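Local structure of glycogen synthase (Cyanobacterium sp. CLg1, 6GNF) at residues A424-M429 / K501-Y506. The protein is a bacterial glycogen synthase of the glycosyltransferase family, with two Rossmann-like domains facing each other across a cleft. Numbering follows the deposited sequence.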
loop_
_atom_site.group_PDB
_atom_site.type_symbol
_atom_site.label_atom_id
_atom_site.label_comp_id
_atom_site.label_asym_id
_atom_site.label_seq_id
_atom_site.Cartn_x
_atom_site.Cartn_y
_atom_site.Cartn_z
ATOM N N ALA A 424 8.293 20.029 7.733
ATOM C CA ALA A 424 6.945 20.559 7.583
ATOM C C ALA A 424 6.234 20.653 8.926
ATOM O O ALA A 424 6.492 19.860 9.834
ATOM C CB ALA A 424 6.132 19.693 6.629
ATOM N N ASP A 425 5.318 21.609 9.030
ATOM C CA ASP A 425 4.446 21.718 10.194
ATOM C C ASP A 425 3.256 20.794 10.045
ATOM O O ASP A 425 2.752 20.253 11.028
ATOM C CB ASP A 425 3.958 23.146 10.338
ATOM C CG ASP A 425 5.086 24.102 10.569
ATOM O OD1 ASP A 425 5.910 23.797 11.450
ATOM O OD2 ASP A 425 5.147 25.144 9.877
ATOM N N TYR A 426 2.805 20.631 8.803
ATOM C CA TYR A 426 1.612 19.857 8.509
ATOM C C TYR A 426 1.859 18.829 7.403
ATOM O O TYR A 426 2.574 19.098 6.443
ATOM C CB TYR A 426 0.480 20.804 8.113
ATOM C CG TYR A 426 0.104 21.779 9.208
ATOM C CD1 TYR A 426 -0.602 21.354 10.325
ATOM C CD2 TYR A 426 0.467 23.120 9.135
ATOM C CE1 TYR A 426 -0.946 22.235 11.338
ATOM C CE2 TYR A 426 0.132 24.014 10.143
ATOM C CZ TYR A 426 -0.579 23.571 11.244
ATOM O OH TYR A 426 -0.922 24.466 12.246
ATOM N N CYS A 427 1.241 17.662 7.554
ATOM C CA CYS A 427 1.260 16.609 6.542
ATOM C C CYS A 427 -0.091 16.584 5.825
ATOM O O CYS A 427 -1.108 16.214 6.403
ATOM C CB CYS A 427 1.540 15.265 7.203
ATOM S SG CYS A 427 1.348 13.855 6.112
ATOM N N LEU A 428 -0.085 16.973 4.554
ATOM C CA LEU A 428 -1.305 17.220 3.795
ATOM C C LEU A 428 -1.658 16.029 2.910
ATOM O O LEU A 428 -0.891 15.679 2.008
ATOM C CB LEU A 428 -1.095 18.463 2.935
ATOM C CG LEU A 428 -2.279 19.077 2.196
ATOM C CD1 LEU A 428 -3.264 19.684 3.176
ATOM C CD2 LEU A 428 -1.785 20.138 1.223
ATOM N N MET A 429 -2.800 15.391 3.191
ATOM C CA MET A 429 -3.252 14.212 2.445
ATOM C C MET A 429 -4.707 14.343 1.984
ATOM O O MET A 429 -5.617 13.810 2.625
ATOM C CB MET A 429 -3.118 12.960 3.311
ATOM C CG MET A 429 -1.714 12.721 3.845
ATOM S SD MET A 429 -1.628 11.228 4.842
ATOM C CE MET A 429 -1.880 9.976 3.600
ATOM N N LYS A 501 -8.847 25.247 9.253
ATOM C CA LYS A 501 -9.037 24.733 10.607
ATOM C C LYS A 501 -7.693 24.653 11.320
ATOM O O LYS A 501 -7.561 25.096 12.454
ATOM C CB LYS A 501 -9.669 23.343 10.594
ATOM C CG LYS A 501 -11.185 23.283 10.610
ATOM C CD LYS A 501 -11.614 21.814 10.619
ATOM C CE LYS A 501 -13.108 21.628 10.820
ATOM N NZ LYS A 501 -13.888 22.092 9.641
ATOM N N ALA A 502 -6.700 24.087 10.641
ATOM C CA ALA A 502 -5.377 23.880 11.222
ATOM C C ALA A 502 -4.640 25.187 11.472
ATOM O O ALA A 502 -4.022 25.357 12.523
ATOM C CB ALA A 502 -4.539 22.977 10.331
ATOM N N LEU A 503 -4.703 26.097 10.503
ATOM C CA LEU A 503 -3.978 27.366 10.596
ATOM C C LEU A 503 -4.536 28.273 11.688
ATOM O O LEU A 503 -3.818 29.109 12.218
ATOM C CB LEU A 503 -3.976 28.100 9.250
ATOM C CG LEU A 503 -3.120 27.475 8.139
ATOM C CD1 LEU A 503 -3.272 28.261 6.846
ATOM C CD2 LEU A 503 -1.653 27.395 8.542
ATOM N N GLN A 504 -5.811 28.107 12.025
ATOM C CA GLN A 504 -6.413 28.827 13.139
ATOM C C GLN A 504 -5.676 28.578 14.451
ATOM O O GLN A 504 -5.666 29.436 15.324
ATOM C CB GLN A 504 -7.865 28.400 13.317
ATOM C CG GLN A 504 -8.814 28.904 12.232
ATOM C CD GLN A 504 -9.492 30.203 12.602
ATOM O OE1 GLN A 504 -9.008 30.941 13.462
ATOM N NE2 GLN A 504 -10.594 30.511 11.934
ATOM N N GLU A 505 -5.057 27.406 14.583
ATOM C CA GLU A 505 -4.304 27.057 15.793
ATOM C C GLU A 505 -2.788 27.157 15.634
ATOM O O GLU A 505 -2.058 26.988 16.609
ATOM C CB GLU A 505 -4.650 25.637 16.242
ATOM C CG GLU A 505 -6.058 25.477 16.785
ATOM C CD GLU A 505 -6.338 24.070 17.280
ATOM O OE1 GLU A 505 -7.532 23.720 17.367
ATOM O OE2 GLU A 505 -5.390 23.312 17.584
ATOM N N TYR A 506 -2.308 27.432 14.423
ATOM C CA TYR A 506 -0.870 27.444 14.172
ATOM C C TYR A 506 -0.152 28.410 15.109
ATOM O O TYR A 506 -0.551 29.567 15.242
ATOM C CB TYR A 506 -0.559 27.815 12.718
ATOM C CG TYR A 506 0.930 27.921 12.447
ATOM C CD1 TYR A 506 1.743 26.790 12.460
ATOM C CD2 TYR A 506 1.528 29.152 12.202
ATOM C CE1 TYR A 506 3.106 26.885 12.227
ATOM C CE2 TYR A 506 2.890 29.254 11.972
ATOM C CZ TYR A 506 3.675 28.117 11.987
ATOM O OH TYR A 506 5.025 28.179 11.758
HETATM O O HOH W 1 -2.472 23.621 14.280
#
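Y426 CG stands anti to its carbonyl carbon (chi1 -61°), which carries the phenol to A502 and Y506, whereas in Y506 CG is anti to the backbone N (chi1 176°), which lays its ring across the start of the strand, alongside the D425 carboxylate. The two side chains cross at a slant, with Y426 CE2 4.0 Å from Y506 CD1. The phenol oxygen of Y426 sits near the plane of the Y506 ring, at its edge, and Y506 CB is 3.4 Å from Y426 OH. On the helix side, A502 CB packs 3.8 Å from Y426 CE1, and one methyl of L503, CD2, comes within 4.1 Å of Y426 CE2. A water in the Y426 ring plane lies 2.7 Å from Y426 OH and donates to A502 O at 2.9 Å, so it bridges the phenol to a carbonyl that also accepts the backbone N-H of E505. Beside this, D425 OD2 approaches Y506 CE1 to 3.6 Å, carboxylate and ring planes 50° apart; that oxygen is held by a salt bridge to K335 and a hydrogen bond from L352 N. F353 stacks on Y426, and F511 meets Y506 edge-to-face. The contact joins the last part of helix 485-503 and the turn after it to the start of strand 426-429, an inner strand of the six-stranded parallel sheet, as in the alpha/beta/alpha layering of a Rossmann-like C-terminal domain in GT-B glycosyltransferases.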